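PDB 1JYK: CTP:phosphocholine Cytidylyltransferase, which catalyses the transfer of the cytidylyl group from CTP to phosphocholine, giving CDP-choline and pyrophosphate. Local coordinates for residues K27-A32 and Y112-E117; K48-V53 and D86-K91; Y61-L66 and N72-I77; K132-N137 and S180-W185. All coordinates share one frame; numbering follows the deposited sequence.

Interaction 1: residues K27-A32 and Y112-E117; sequences KAIILA and YLVKEE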
loop_
_atom_site.group_PDB
_atom_site.type_symbol
_atom_site.label_atom_id
_atom_site.label_comp_id
_atom_site.label_asym_id
_atom_site.label_seq_id
_atom_site.Cartn_x
_atom_site.Cartn_y
_atom_site.Cartn_z
ATOM N N LYS A 27 8.173 7.074 -8.329
ATOM C CA LYS A 27 7.421 7.838 -7.344
ATOM C C LYS A 27 6.777 6.895 -6.357
ATOM O O LYS A 27 7.037 5.694 -6.371
ATOM C CB LYS A 27 6.333 8.677 -8.022
ATOM C CG LYS A 27 6.675 9.133 -9.425
ATOM C CD LYS A 27 5.420 9.500 -10.216
ATOM C CE LYS A 27 4.821 8.286 -10.904
ATOM N NZ LYS A 27 5.755 7.674 -11.893
ATOM N N ALA A 28 5.931 7.442 -5.498
ATOM C CA ALA A 28 5.243 6.627 -4.511
ATOM C C ALA A 28 3.831 7.131 -4.253
ATOM O O ALA A 28 3.585 8.337 -4.207
ATOM C CB ALA A 28 6.031 6.604 -3.208
ATOM N N ILE A 29 2.912 6.189 -4.095
ATOM C CA ILE A 29 1.516 6.482 -3.810
ATOM C C ILE A 29 1.242 5.846 -2.451
ATOM O O ILE A 29 1.478 4.651 -2.264
ATOM C CB ILE A 29 0.574 5.845 -4.870
ATOM C CG1 ILE A 29 0.761 6.535 -6.221
ATOM C CG2 ILE A 29 -0.870 5.936 -4.409
ATOM C CD1 ILE A 29 0.397 5.652 -7.411
ATOM N N ILE A 30 0.770 6.641 -1.499
ATOM C CA ILE A 30 0.466 6.132 -0.170
ATOM C C ILE A 30 -1.044 6.167 0.038
ATOM O O ILE A 30 -1.684 7.219 -0.094
ATOM C CB ILE A 30 1.173 6.966 0.937
ATOM C CG1 ILE A 30 2.679 7.014 0.662
ATOM C CG2 ILE A 30 0.899 6.358 2.312
ATOM C CD1 ILE A 30 3.479 7.794 1.698
ATOM N N LEU A 31 -1.614 5.007 0.345
ATOM C CA LEU A 31 -3.051 4.891 0.555
ATOM C C LEU A 31 -3.393 5.195 2.010
ATOM O O LEU A 31 -3.170 4.368 2.895
ATOM C CB LEU A 31 -3.517 3.481 0.176
ATOM C CG LEU A 31 -3.123 3.001 -1.226
ATOM C CD1 LEU A 31 -3.559 1.550 -1.414
ATOM C CD2 LEU A 31 -3.758 3.890 -2.277
ATOM N N ALA A 32 -3.940 6.385 2.251
ATOM C CA ALA A 32 -4.282 6.809 3.602
ATOM C C ALA A 32 -5.675 7.454 3.723
ATOM O O ALA A 32 -5.888 8.299 4.593
ATOM C CB ALA A 32 -3.211 7.790 4.105
ATOM N N TYR A 112 -7.784 4.511 -8.459
ATOM C CA TYR A 112 -8.395 5.037 -9.684
ATOM C C TYR A 112 -8.081 6.528 -9.847
ATOM O O TYR A 112 -7.713 6.982 -10.936
ATOM C CB TYR A 112 -9.918 4.858 -9.671
ATOM C CG TYR A 112 -10.564 5.442 -10.907
ATOM C CD1 TYR A 112 -10.570 4.732 -12.110
ATOM C CD2 TYR A 112 -11.078 6.740 -10.908
ATOM C CE1 TYR A 112 -11.063 5.296 -13.292
ATOM C CE2 TYR A 112 -11.575 7.322 -12.086
ATOM C CZ TYR A 112 -11.559 6.592 -13.277
ATOM O OH TYR A 112 -12.021 7.153 -14.457
ATOM N N LEU A 113 -8.216 7.274 -8.750
ATOM C CA LEU A 113 -7.971 8.714 -8.746
ATOM C C LEU A 113 -6.570 9.116 -9.209
ATOM O O LEU A 113 -6.371 10.234 -9.671
ATOM C CB LEU A 113 -8.245 9.281 -7.350
ATOM C CG LEU A 113 -9.714 9.188 -6.924
ATOM C CD1 LEU A 113 -9.838 9.414 -5.425
ATOM C CD2 LEU A 113 -10.534 10.215 -7.693
ATOM N N VAL A 114 -5.602 8.211 -9.096
ATOM C CA VAL A 114 -4.238 8.514 -9.530
ATOM C C VAL A 114 -3.715 7.449 -10.490
ATOM O O VAL A 114 -2.506 7.248 -10.615
ATOM C CB VAL A 114 -3.268 8.615 -8.314
ATOM C CG1 VAL A 114 -3.604 9.843 -7.485
ATOM C CG2 VAL A 114 -3.361 7.357 -7.456
ATOM N N LYS A 115 -4.631 6.790 -11.195
ATOM C CA LYS A 115 -4.253 5.723 -12.108
ATOM C C LYS A 115 -3.163 6.083 -13.103
ATOM O O LYS A 115 -2.303 5.256 -13.406
ATOM C CB LYS A 115 -5.483 5.196 -12.857
ATOM C CG LYS A 115 -6.118 6.173 -13.835
ATOM C CD LYS A 115 -7.512 5.688 -14.219
ATOM C CE LYS A 115 -8.178 6.621 -15.216
ATOM N NZ LYS A 115 -7.769 6.300 -16.603
ATOM N N GLU A 116 -3.175 7.309 -13.605
ATOM C CA GLU A 116 -2.162 7.694 -14.578
ATOM C C GLU A 116 -0.782 7.905 -13.949
ATOM O O GLU A 116 0.199 8.140 -14.649
ATOM C CB GLU A 116 -2.613 8.947 -15.335
ATOM C CG GLU A 116 -4.019 8.827 -15.969
ATOM C CD GLU A 116 -4.183 7.621 -16.912
ATOM O OE1 GLU A 116 -3.186 7.182 -17.523
ATOM O OE2 GLU A 116 -5.316 7.110 -17.047
ATOM N N GLU A 117 -0.706 7.801 -12.627
ATOM C CA GLU A 117 0.555 7.973 -11.910
ATOM C C GLU A 117 1.145 6.624 -11.509
ATOM O O GLU A 117 2.229 6.560 -10.934
ATOM C CB GLU A 117 0.324 8.799 -10.646
ATOM C CG GLU A 117 -0.344 10.132 -10.896
ATOM C CD GLU A 117 0.659 11.233 -11.184
ATOM O OE1 GLU A 117 1.875 10.945 -11.220
ATOM O OE2 GLU A 117 0.232 12.392 -11.368
#
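Ile29 and Val114 point their methyl groups at each other, and Lys27 lies across Glu117 beside them. The contact covers one side of strand 27-32, the first strand of the Rossmann-like alpha/beta sheet of the nucleotidyltransferase fold. The opposing residues 112-117 leave helix 108-112 and run on toward strand 121-125. They fold through a type I turn from Tyr112 to Lys115.

Ile29 and Val114 meet tip to tip. Ile29 CD1 lies 4.1 Å from Val114 CG2, and Ile29 CG2 is almost as near to the same methyl. Val114 puts CG2 between its own backbone N and carbonyl carbon, with CG1 anti to the carbonyl carbon (chi1 -68°). This turns CG2 toward the strand. Glu117 N bonds back to Val114 O at 2.8 Å. The carbonyl of Glu117 also meets the strand side chains: Glu117 O is 4.1 Å from Ile29 CD1.

Lys27 and Glu117 cross at about a right angle, but they form no salt bridge. Lys27 NZ stands 5.1 Å from Glu117 OE1. The first torsion of Lys27 is off a staggered position (chi1 -31°), and the chain bends at chi3 and chi4. The amine is thereby taken to Glu23, with which it forms a salt bridge, and to the carbonyl oxygens of Arg25 and Ala119. Glu117 bends at chi2, and its OE2 makes a long, weak ion pair with Arg95. The aliphatic part of the lysine packs on the glutamate: Lys27 CD is 4.0 Å from Glu117 OE1, and Lys27 CE comes to 3.1 Å from Glu117 O.

Interaction 2: residues K48-V53 and D86-K91; sequences KALVQV and DYLKEK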
loop_
_atom_site.group_PDB
_atom_site.type_symbol
_atom_site.label_atom_id
_atom_site.label_comp_id
_atom_site.label_asym_id
_atom_site.label_seq_id
_atom_site.Cartn_x
_atom_site.Cartn_y
_atom_site.Cartn_z
ATOM N N LYS A 48 -5.735 6.741 10.492
ATOM C CA LYS A 48 -4.736 5.731 10.801
ATOM C C LYS A 48 -3.316 6.043 10.328
ATOM O O LYS A 48 -2.353 5.640 10.979
ATOM C CB LYS A 48 -5.189 4.354 10.299
ATOM C CG LYS A 48 -5.198 4.180 8.814
ATOM C CD LYS A 48 -5.923 2.898 8.449
ATOM C CE LYS A 48 -5.929 2.692 6.947
ATOM N NZ LYS A 48 -6.190 1.274 6.597
ATOM N N ALA A 49 -3.177 6.768 9.219
ATOM C CA ALA A 49 -1.845 7.110 8.711
ATOM C C ALA A 49 -1.125 8.069 9.653
ATOM O O ALA A 49 0.106 8.182 9.620
ATOM C CB ALA A 49 -1.947 7.737 7.316
ATOM N N LEU A 50 -1.892 8.754 10.494
ATOM C CA LEU A 50 -1.312 9.720 11.421
ATOM C C LEU A 50 -1.262 9.252 12.882
ATOM O O LEU A 50 -0.928 10.027 13.782
ATOM C CB LEU A 50 -2.050 11.058 11.300
ATOM C CG LEU A 50 -1.951 11.712 9.910
ATOM C CD1 LEU A 50 -2.659 13.057 9.944
ATOM C CD2 LEU A 50 -0.493 11.895 9.490
ATOM N N VAL A 51 -1.596 7.986 13.116
ATOM C CA VAL A 51 -1.524 7.434 14.462
ATOM C C VAL A 51 -0.024 7.462 14.787
ATOM O O VAL A 51 0.810 7.120 13.944
ATOM C CB VAL A 51 -2.073 5.980 14.499
ATOM C CG1 VAL A 51 -1.546 5.239 15.718
ATOM C CG2 VAL A 51 -3.591 6.011 14.536
ATOM N N GLN A 52 0.326 7.883 15.994
ATOM C CA GLN A 52 1.735 7.975 16.358
ATOM C C GLN A 52 2.325 6.766 17.077
ATOM O O GLN A 52 1.745 6.246 18.028
ATOM C CB GLN A 52 1.963 9.226 17.208
ATOM C CG GLN A 52 1.324 10.471 16.628
ATOM C CD GLN A 52 1.679 11.725 17.391
ATOM O OE1 GLN A 52 2.632 11.748 18.169
ATOM N NE2 GLN A 52 0.915 12.783 17.167
ATOM N N VAL A 53 3.475 6.312 16.596
ATOM C CA VAL A 53 4.183 5.205 17.221
ATOM C C VAL A 53 5.525 5.816 17.579
ATOM O O VAL A 53 6.156 6.488 16.759
ATOM C CB VAL A 53 4.351 3.978 16.271
ATOM C CG1 VAL A 53 2.987 3.529 15.780
ATOM C CG2 VAL A 53 5.257 4.309 15.103
ATOM N N ASP A 86 -2.693 18.147 5.914
ATOM C CA ASP A 86 -2.217 19.374 5.282
ATOM C C ASP A 86 -0.781 19.784 5.558
ATOM O O ASP A 86 -0.047 20.145 4.630
ATOM C CB ASP A 86 -3.153 20.526 5.629
ATOM C CG ASP A 86 -4.466 20.448 4.872
ATOM O OD1 ASP A 86 -4.478 19.930 3.734
ATOM O OD2 ASP A 86 -5.491 20.902 5.418
ATOM N N TYR A 87 -0.372 19.731 6.821
ATOM C CA TYR A 87 0.991 20.118 7.199
ATOM C C TYR A 87 2.104 19.371 6.449
ATOM O O TYR A 87 3.230 19.859 6.362
ATOM C CB TYR A 87 1.194 19.928 8.710
ATOM C CG TYR A 87 1.505 18.498 9.125
ATOM C CD1 TYR A 87 2.787 18.137 9.547
ATOM C CD2 TYR A 87 0.513 17.510 9.096
ATOM C CE1 TYR A 87 3.079 16.825 9.931
ATOM C CE2 TYR A 87 0.792 16.198 9.477
ATOM C CZ TYR A 87 2.074 15.861 9.894
ATOM O OH TYR A 87 2.346 14.561 10.276
ATOM N N LEU A 88 1.789 18.188 5.919
ATOM C CA LEU A 88 2.779 17.385 5.209
ATOM C C LEU A 88 3.229 17.988 3.886
ATOM O O LEU A 88 4.311 17.681 3.398
ATOM C CB LEU A 88 2.240 15.965 4.973
ATOM C CG LEU A 88 1.969 15.105 6.218
ATOM C CD1 LEU A 88 1.154 13.881 5.813
ATOM C CD2 LEU A 88 3.287 14.682 6.876
ATOM N N LYS A 89 2.410 18.849 3.297
ATOM C CA LYS A 89 2.785 19.458 2.032
ATOM C C LYS A 89 4.032 20.332 2.177
ATOM O O LYS A 89 4.974 20.223 1.384
ATOM C CB LYS A 89 1.620 20.271 1.483
ATOM C CG LYS A 89 0.406 19.426 1.163
ATOM C CD LYS A 89 -0.663 20.249 0.470
ATOM C CE LYS A 89 -1.273 21.252 1.423
ATOM N NZ LYS A 89 -2.468 21.912 0.836
ATOM N N GLU A 90 4.058 21.188 3.194
ATOM C CA GLU A 90 5.224 22.039 3.393
ATOM C C GLU A 90 6.333 21.304 4.158
ATOM O O GLU A 90 7.510 21.656 4.075
ATOM C CB GLU A 90 4.816 23.328 4.120
ATOM C CG GLU A 90 4.515 24.474 3.150
ATOM C CD GLU A 90 3.914 25.703 3.820
ATOM O OE1 GLU A 90 4.006 25.820 5.058
ATOM O OE2 GLU A 90 3.350 26.552 3.101
ATOM N N LYS A 91 5.965 20.267 4.900
ATOM C CA LYS A 91 6.967 19.527 5.649
ATOM C C LYS A 91 7.799 18.599 4.769
ATOM O O LYS A 91 9.002 18.445 4.994
ATOM C CB LYS A 91 6.312 18.709 6.759
ATOM C CG LYS A 91 7.316 17.992 7.657
ATOM C CD LYS A 91 6.642 17.464 8.909
ATOM C CE LYS A 91 7.593 16.612 9.725
ATOM N NZ LYS A 91 7.147 16.467 11.132
#
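Leu50 turns one methyl, CD2, to the paired side chains of Tyr87 and Leu88. It reaches Tyr87 at the ring edge, near the ring plane, 4.0 Å from Tyr87 OH. The same methyl is 4.5 Å from Leu88 CD1. The side chains of Leu50 and Tyr87 run alongside each other, pointing opposite ways. There is no hydrogen bond across the contact, which is small and apolar.

Two further contacts hold the tyrosine. Leu88 CG sits 3.6 Å above one face of the Tyr87 ring, offset toward the rim. The hydroxyl is hydrogen-bonded to Glu60 OE2, which also forms a salt bridge with Lys91 NZ. One carboxylate oxygen thus ties together two side chains a helical turn apart. Tyr87 CG sits between the backbone N and the carbonyl carbon (chi1 81°), which lays the ring over Leu88. Pro57 touches both Leu50 and Tyr87 and fills in beside them.

Leu50 ends a short 3-10 turn, 48-50, in which Val51 N bonds to Lys48 O at 3.3 Å. Lys48 closes the nucleotidyltransferase signature segment that follows strand 27-32, and its amine forms a salt bridge with Asp127. Helix 87-92 follows strand 74-78. The contact ties the turn at the end of the signature segment to helix 87-92, with strand 56-57 and helix 58-68 lying against Leu50.

Interaction 3: residues Y61-L66 and N72-I77; sequences YQIEFL and NDIIII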
loop_
_atom_site.group_PDB
_atom_site.type_symbol
_atom_site.label_atom_id
_atom_site.label_comp_id
_atom_site.label_asym_id
_atom_site.label_seq_id
_atom_site.Cartn_x
_atom_site.Cartn_y
_atom_site.Cartn_z
ATOM N N TYR A 61 7.374 8.038 8.980
ATOM C CA TYR A 61 8.462 7.071 8.885
ATOM C C TYR A 61 8.605 6.626 7.432
ATOM O O TYR A 61 9.712 6.486 6.923
ATOM C CB TYR A 61 8.173 5.841 9.749
ATOM C CG TYR A 61 8.263 6.082 11.237
ATOM C CD1 TYR A 61 7.113 6.281 12.000
ATOM C CD2 TYR A 61 9.497 6.059 11.895
ATOM C CE1 TYR A 61 7.183 6.448 13.380
ATOM C CE2 TYR A 61 9.580 6.226 13.281
ATOM C CZ TYR A 61 8.420 6.418 14.015
ATOM O OH TYR A 61 8.484 6.572 15.378
ATOM N N GLN A 62 7.472 6.405 6.772
ATOM C CA GLN A 62 7.463 5.965 5.381
ATOM C C GLN A 62 7.978 7.048 4.440
ATOM O O GLN A 62 8.833 6.784 3.596
ATOM C CB GLN A 62 6.049 5.548 4.964
ATOM C CG GLN A 62 5.430 4.468 5.857
ATOM C CD GLN A 62 3.991 4.140 5.469
ATOM O OE1 GLN A 62 3.276 4.974 4.905
ATOM N NE2 GLN A 62 3.564 2.919 5.768
ATOM N N ILE A 63 7.449 8.264 4.581
ATOM C CA ILE A 63 7.863 9.393 3.745
ATOM C C ILE A 63 9.378 9.641 3.849
ATOM O O ILE A 63 10.051 9.873 2.840
ATOM C CB ILE A 63 7.103 10.694 4.147
ATOM C CG1 ILE A 63 5.641 10.615 3.688
ATOM C CG2 ILE A 63 7.750 11.908 3.498
ATOM C CD1 ILE A 63 4.733 11.635 4.358
ATOM N N GLU A 64 9.913 9.575 5.065
ATOM C CA GLU A 64 11.342 9.806 5.269
ATOM C C GLU A 64 12.197 8.705 4.634
ATOM O O GLU A 64 13.256 8.989 4.075
ATOM C CB GLU A 64 11.636 9.960 6.764
ATOM C CG GLU A 64 11.257 11.349 7.254
ATOM C CD GLU A 64 11.303 11.508 8.759
ATOM O OE1 GLU A 64 10.515 12.323 9.284
ATOM O OE2 GLU A 64 12.120 10.839 9.418
ATOM N N PHE A 65 11.731 7.458 4.707
ATOM C CA PHE A 65 12.450 6.339 4.099
ATOM C C PHE A 65 12.532 6.586 2.601
ATOM O O PHE A 65 13.576 6.402 1.980
ATOM C CB PHE A 65 11.703 5.023 4.338
ATOM C CG PHE A 65 12.182 4.251 5.538
ATOM C CD1 PHE A 65 11.489 3.124 5.970
ATOM C CD2 PHE A 65 13.323 4.639 6.236
ATOM C CE1 PHE A 65 11.923 2.396 7.074
ATOM C CE2 PHE A 65 13.763 3.918 7.339
ATOM C CZ PHE A 65 13.060 2.796 7.758
ATOM N N LEU A 66 11.411 7.011 2.028
ATOM C CA LEU A 66 11.325 7.280 0.600
ATOM C C LEU A 66 12.265 8.388 0.142
ATOM O O LEU A 66 13.023 8.215 -0.811
ATOM C CB LEU A 66 9.894 7.658 0.233
ATOM C CG LEU A 66 8.898 6.501 0.192
ATOM C CD1 LEU A 66 7.475 7.044 0.337
ATOM C CD2 LEU A 66 9.066 5.737 -1.121
ATOM N N ASN A 72 11.222 11.408 -4.200
ATOM C CA ASN A 72 10.601 12.624 -3.703
ATOM C C ASN A 72 9.267 13.017 -4.307
ATOM O O ASN A 72 8.673 14.013 -3.898
ATOM C CB ASN A 72 11.598 13.764 -3.843
ATOM C CG ASN A 72 12.920 13.428 -3.208
ATOM O OD1 ASN A 72 12.964 12.731 -2.192
ATOM N ND2 ASN A 72 14.013 13.906 -3.801
ATOM N N ASP A 73 8.800 12.249 -5.287
ATOM C CA ASP A 73 7.505 12.513 -5.894
ATOM C C ASP A 73 6.558 11.585 -5.153
ATOM O O ASP A 73 6.386 10.420 -5.527
ATOM C CB ASP A 73 7.517 12.183 -7.383
ATOM C CG ASP A 73 6.186 12.457 -8.047
ATOM O OD1 ASP A 73 5.240 12.890 -7.353
ATOM O OD2 ASP A 73 6.077 12.237 -9.270
ATOM N N ILE A 74 5.959 12.116 -4.092
ATOM C CA ILE A 74 5.057 11.355 -3.242
ATOM C C ILE A 74 3.629 11.894 -3.255
ATOM O O ILE A 74 3.387 13.080 -3.009
ATOM C CB ILE A 74 5.604 11.335 -1.792
ATOM C CG1 ILE A 74 7.003 10.706 -1.791
ATOM C CG2 ILE A 74 4.651 10.579 -0.864
ATOM C CD1 ILE A 74 7.801 11.015 -0.557
ATOM N N ILE A 75 2.690 11.002 -3.555
ATOM C CA ILE A 75 1.273 11.334 -3.614
ATOM C C ILE A 75 0.548 10.563 -2.516
ATOM O O ILE A 75 0.692 9.343 -2.400
ATOM C CB ILE A 75 0.658 10.948 -4.988
ATOM C CG1 ILE A 75 1.453 11.610 -6.122
ATOM C CG2 ILE A 75 -0.803 11.371 -5.049
ATOM C CD1 ILE A 75 1.096 11.105 -7.516
ATOM N N ILE A 76 -0.219 11.273 -1.698
ATOM C CA ILE A 76 -0.951 10.631 -0.623
ATOM C C ILE A 76 -2.450 10.743 -0.859
ATOM O O ILE A 76 -2.974 11.844 -1.049
ATOM C CB ILE A 76 -0.609 11.260 0.743
ATOM C CG1 ILE A 76 0.908 11.284 0.935
ATOM C CG2 ILE A 76 -1.287 10.483 1.862
ATOM C CD1 ILE A 76 1.344 11.890 2.245
ATOM N N ILE A 77 -3.133 9.603 -0.875
ATOM C CA ILE A 77 -4.574 9.589 -1.051
ATOM C C ILE A 77 -5.193 9.791 0.334
ATOM O O ILE A 77 -5.013 8.966 1.230
ATOM C CB ILE A 77 -5.072 8.243 -1.631
ATOM C CG1 ILE A 77 -4.253 7.858 -2.868
ATOM C CG2 ILE A 77 -6.552 8.358 -1.974
ATOM C CD1 ILE A 77 -4.121 8.966 -3.899
#
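Ile63 and Leu66 of helix 58-68 pack on Ile74 and Ile76 of strand 74-78, a buried, wholly apolar helix-on-sheet contact. The two short segments run nearly antiparallel, with 161° between their directions, and their axes come within 10.9 Å. Helix and strand are joined by a tight connection of a few residues. This brings Leu66 and Asn72 close together at one end, with 6.9 Å between their CA atoms.

Ile74 CD1 is the central atom. It rests 4.0 Å from Leu66 CB and 4.1 Å from Leu66 CD1, and it also touches Ile63 CG2. The methyl therefore lies in the groove between two helix side chains three residues apart. One step further along the same strand face, Ile76 CD1 meets Ile63 CD1 at 4.0 Å. These two side chains cross at about a right angle, whereas Ile74 meets both helix residues on a slant. In Ile74 and Ile76 alike, CG1 lies anti to the carbonyl carbon (chi1 -59° and -52°). Their CD1 methyls are sent toward the helix in the same way. Ile63 uses its two branches for different partners: CG2 for Ile74 and CD1 for Ile76.

The strand residue between them, Ile75, points to the other face of the sheet, where it touches Val97 and Glu117. Its backbone bonds to Ala28 and Ile30 of strand 27-32. Leu66 also touches Ala28. The helix thus covers two parallel neighbouring strands and links them. Strand 27-32, helix 58-68 and strand 74-78 form the beta-alpha-beta crossover typical of Rossmann-like nucleotidyltransferases.

Interaction 4: residues K132-N137 and S180-W185; sequences KNMFRN and SGVSFW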
loop_
_atom_site.group_PDB
_atom_site.type_symbol
_atom_site.label_atom_id
_atom_site.label_comp_id
_atom_site.label_asym_id
_atom_site.label_seq_id
_atom_site.Cartn_x
_atom_site.Cartn_y
_atom_site.Cartn_z
ATOM N N LYS A 132 12.598 -1.784 8.188
ATOM C CA LYS A 132 13.729 -1.692 7.278
ATOM C C LYS A 132 13.360 -0.909 6.027
ATOM O O LYS A 132 12.209 -0.969 5.584
ATOM C CB LYS A 132 14.193 -3.097 6.887
ATOM C CG LYS A 132 14.787 -3.898 8.040
ATOM C CD LYS A 132 16.184 -4.406 7.708
ATOM C CE LYS A 132 16.129 -5.750 6.997
ATOM N NZ LYS A 132 17.473 -6.194 6.515
ATOM N N ASN A 133 14.333 -0.175 5.475
ATOM C CA ASN A 133 14.125 0.603 4.251
ATOM C C ASN A 133 14.461 -0.189 2.985
ATOM O O ASN A 133 15.576 -0.287 2.496
ATOM C CB ASN A 133 14.901 1.909 4.247
ATOM C CG ASN A 133 14.420 2.847 3.149
ATOM O OD1 ASN A 133 13.569 2.478 2.330
ATOM N ND2 ASN A 133 14.959 4.060 3.127
HETATM N N MSE A 134 13.368 -0.704 2.504
HETATM C CA MSE A 134 13.031 -1.552 1.384
HETATM C C MSE A 134 13.081 -0.834 0.036
HETATM O O MSE A 134 13.304 -1.447 -1.013
HETATM C CB MSE A 134 11.661 -1.690 1.796
HETATM C CG MSE A 134 10.572 -2.205 1.159
HETATM SE SE MSE A 134 9.763 -1.594 2.630
HETATM C CE MSE A 134 9.980 -3.280 3.782
ATOM N N PHE A 135 12.770 0.457 0.084
ATOM C CA PHE A 135 12.678 1.278 -1.106
ATOM C C PHE A 135 13.966 1.522 -1.856
ATOM O O PHE A 135 15.013 1.768 -1.259
ATOM C CB PHE A 135 12.028 2.615 -0.745
ATOM C CG PHE A 135 10.708 2.467 -0.049
ATOM C CD1 PHE A 135 9.634 1.842 -0.690
ATOM C CD2 PHE A 135 10.538 2.923 1.256
ATOM C CE1 PHE A 135 8.408 1.672 -0.037
ATOM C CE2 PHE A 135 9.316 2.759 1.923
ATOM C CZ PHE A 135 8.248 2.132 1.273
ATOM N N ARG A 136 13.880 1.436 -3.177
ATOM C CA ARG A 136 15.025 1.704 -4.039
ATOM C C ARG A 136 14.536 2.362 -5.319
ATOM O O ARG A 136 13.399 2.142 -5.750
ATOM C CB ARG A 136 15.808 0.432 -4.386
ATOM C CG ARG A 136 15.152 -0.879 -4.034
ATOM C CD ARG A 136 16.187 -2.000 -3.993
ATOM N NE ARG A 136 17.372 -1.688 -4.792
ATOM C CZ ARG A 136 18.625 -1.717 -4.332
ATOM N NH1 ARG A 136 18.868 -2.042 -3.068
ATOM N NH2 ARG A 136 19.640 -1.410 -5.137
ATOM N N ASN A 137 15.399 3.177 -5.925
ATOM C CA ASN A 137 15.028 3.861 -7.157
ATOM C C ASN A 137 15.584 3.190 -8.419
ATOM O O ASN A 137 15.584 3.789 -9.492
ATOM C CB ASN A 137 15.451 5.342 -7.094
ATOM C CG ASN A 137 16.968 5.538 -7.100
ATOM O OD1 ASN A 137 17.741 4.586 -7.003
ATOM N ND2 ASN A 137 17.391 6.792 -7.217
ATOM N N SER A 180 1.812 -7.628 1.366
ATOM C CA SER A 180 2.118 -6.932 2.610
ATOM C C SER A 180 1.958 -5.420 2.714
ATOM O O SER A 180 2.231 -4.852 3.770
ATOM C CB SER A 180 3.539 -7.311 3.036
ATOM O OG SER A 180 3.753 -8.702 2.858
ATOM N N GLY A 181 1.538 -4.762 1.644
ATOM C CA GLY A 181 1.367 -3.323 1.736
ATOM C C GLY A 181 2.450 -2.489 1.086
ATOM O O GLY A 181 2.450 -1.263 1.217
ATOM N N VAL A 182 3.397 -3.142 0.417
ATOM C CA VAL A 182 4.454 -2.435 -0.296
ATOM C C VAL A 182 4.660 -3.175 -1.610
ATOM O O VAL A 182 4.927 -4.381 -1.624
ATOM C CB VAL A 182 5.804 -2.400 0.488
ATOM C CG1 VAL A 182 6.844 -1.619 -0.313
ATOM C CG2 VAL A 182 5.610 -1.761 1.860
ATOM N N SER A 183 4.505 -2.455 -2.714
ATOM C CA SER A 183 4.676 -3.035 -4.039
ATOM C C SER A 183 5.143 -1.949 -5.002
ATOM O O SER A 183 4.953 -0.761 -4.741
ATOM C CB SER A 183 3.353 -3.650 -4.530
ATOM O OG SER A 183 2.313 -2.686 -4.640
ATOM N N PHE A 184 5.767 -2.357 -6.101
ATOM C CA PHE A 184 6.251 -1.424 -7.113
ATOM C C PHE A 184 5.751 -1.888 -8.474
ATOM O O PHE A 184 5.688 -3.088 -8.737
ATOM C CB PHE A 184 7.779 -1.376 -7.117
ATOM C CG PHE A 184 8.352 -0.555 -8.238
ATOM C CD1 PHE A 184 8.463 0.834 -8.118
ATOM C CD2 PHE A 184 8.763 -1.161 -9.423
ATOM C CE1 PHE A 184 8.973 1.606 -9.162
ATOM C CE2 PHE A 184 9.273 -0.399 -10.472
ATOM C CZ PHE A 184 9.377 0.987 -10.342
ATOM N N TRP A 185 5.405 -0.942 -9.337
ATOM C CA TRP A 185 4.882 -1.284 -10.655
ATOM C C TRP A 185 5.616 -0.583 -11.779
ATOM O O TRP A 185 5.750 0.644 -11.759
ATOM C CB TRP A 185 3.389 -0.955 -10.693
ATOM C CG TRP A 185 2.715 -1.631 -9.570
ATOM C CD1 TRP A 185 2.489 -1.124 -8.320
ATOM C CD2 TRP A 185 2.352 -3.015 -9.519
ATOM N NE1 TRP A 185 2.026 -2.117 -7.487
ATOM C CE2 TRP A 185 1.930 -3.287 -8.194
ATOM C CE3 TRP A 185 2.355 -4.060 -10.457
ATOM C CZ2 TRP A 185 1.514 -4.561 -7.789
ATOM C CZ3 TRP A 185 1.938 -5.320 -10.056
ATOM C CH2 TRP A 185 1.523 -5.560 -8.730
#
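Loop 132-137 passes strand 182-185 without any backbone bond, and the nearest CA atoms, those of Met134 and Val182, are 8.8 Å apart. Val182 reaches across with one methyl, CG1. It meets Phe135 CE1 at 3.7 Å, and the approach is oblique to the ring. The same methyl lies 4.1 Å from both CG and SE of Met134, which is selenomethionine here. Val182 has CG1 anti to the backbone N (chi1 -179°), and this aims the methyl at the loop. Met134 SE lies 4.2 Å above one face of the Phe135 ring, toward the rim.

Strand 182-185 runs antiparallel to both 121-125 and 142-149 in the large mixed sheet of the nucleotidyltransferase fold. The loop covers one face of it here. Phe145 and Ile234 also pack on Val182 and Met134, and Tyr122 meets Phe135 edge-to-face. The loop is shaped by an Asx turn, in which Phe135 N donates to Asn133 OD1 at 3.1 Å. On the other face of the strand, Trp185 NE1 donates to Ser183 OG at 2.9 Å, with the oxygen tilted 23° out of the indole plane.

From the N terminus, strand 27-32 opens interaction 1, residues 48-53 open interaction 2 and helix segment 61-66 opens interaction 3. They close in reverse order, at 72-77, 86-91 and 112-117. Interaction 3 thus lies within interaction 2, and both lie within interaction 1. Interaction 4 follows in series, from 132-137 to 180-185, and none of the four cross. Strands 27-32 and 74-78 are neighbours in one sheet, which joins interactions 1 and 3. Leu88 touches Ile63 and Ile76, joining interactions 2 and 3. Phe65 and Leu66 pack on Phe135, and Phe65 O accepts a hydrogen bond from Asn133 ND2, so helix 58-68 also meets interaction 4.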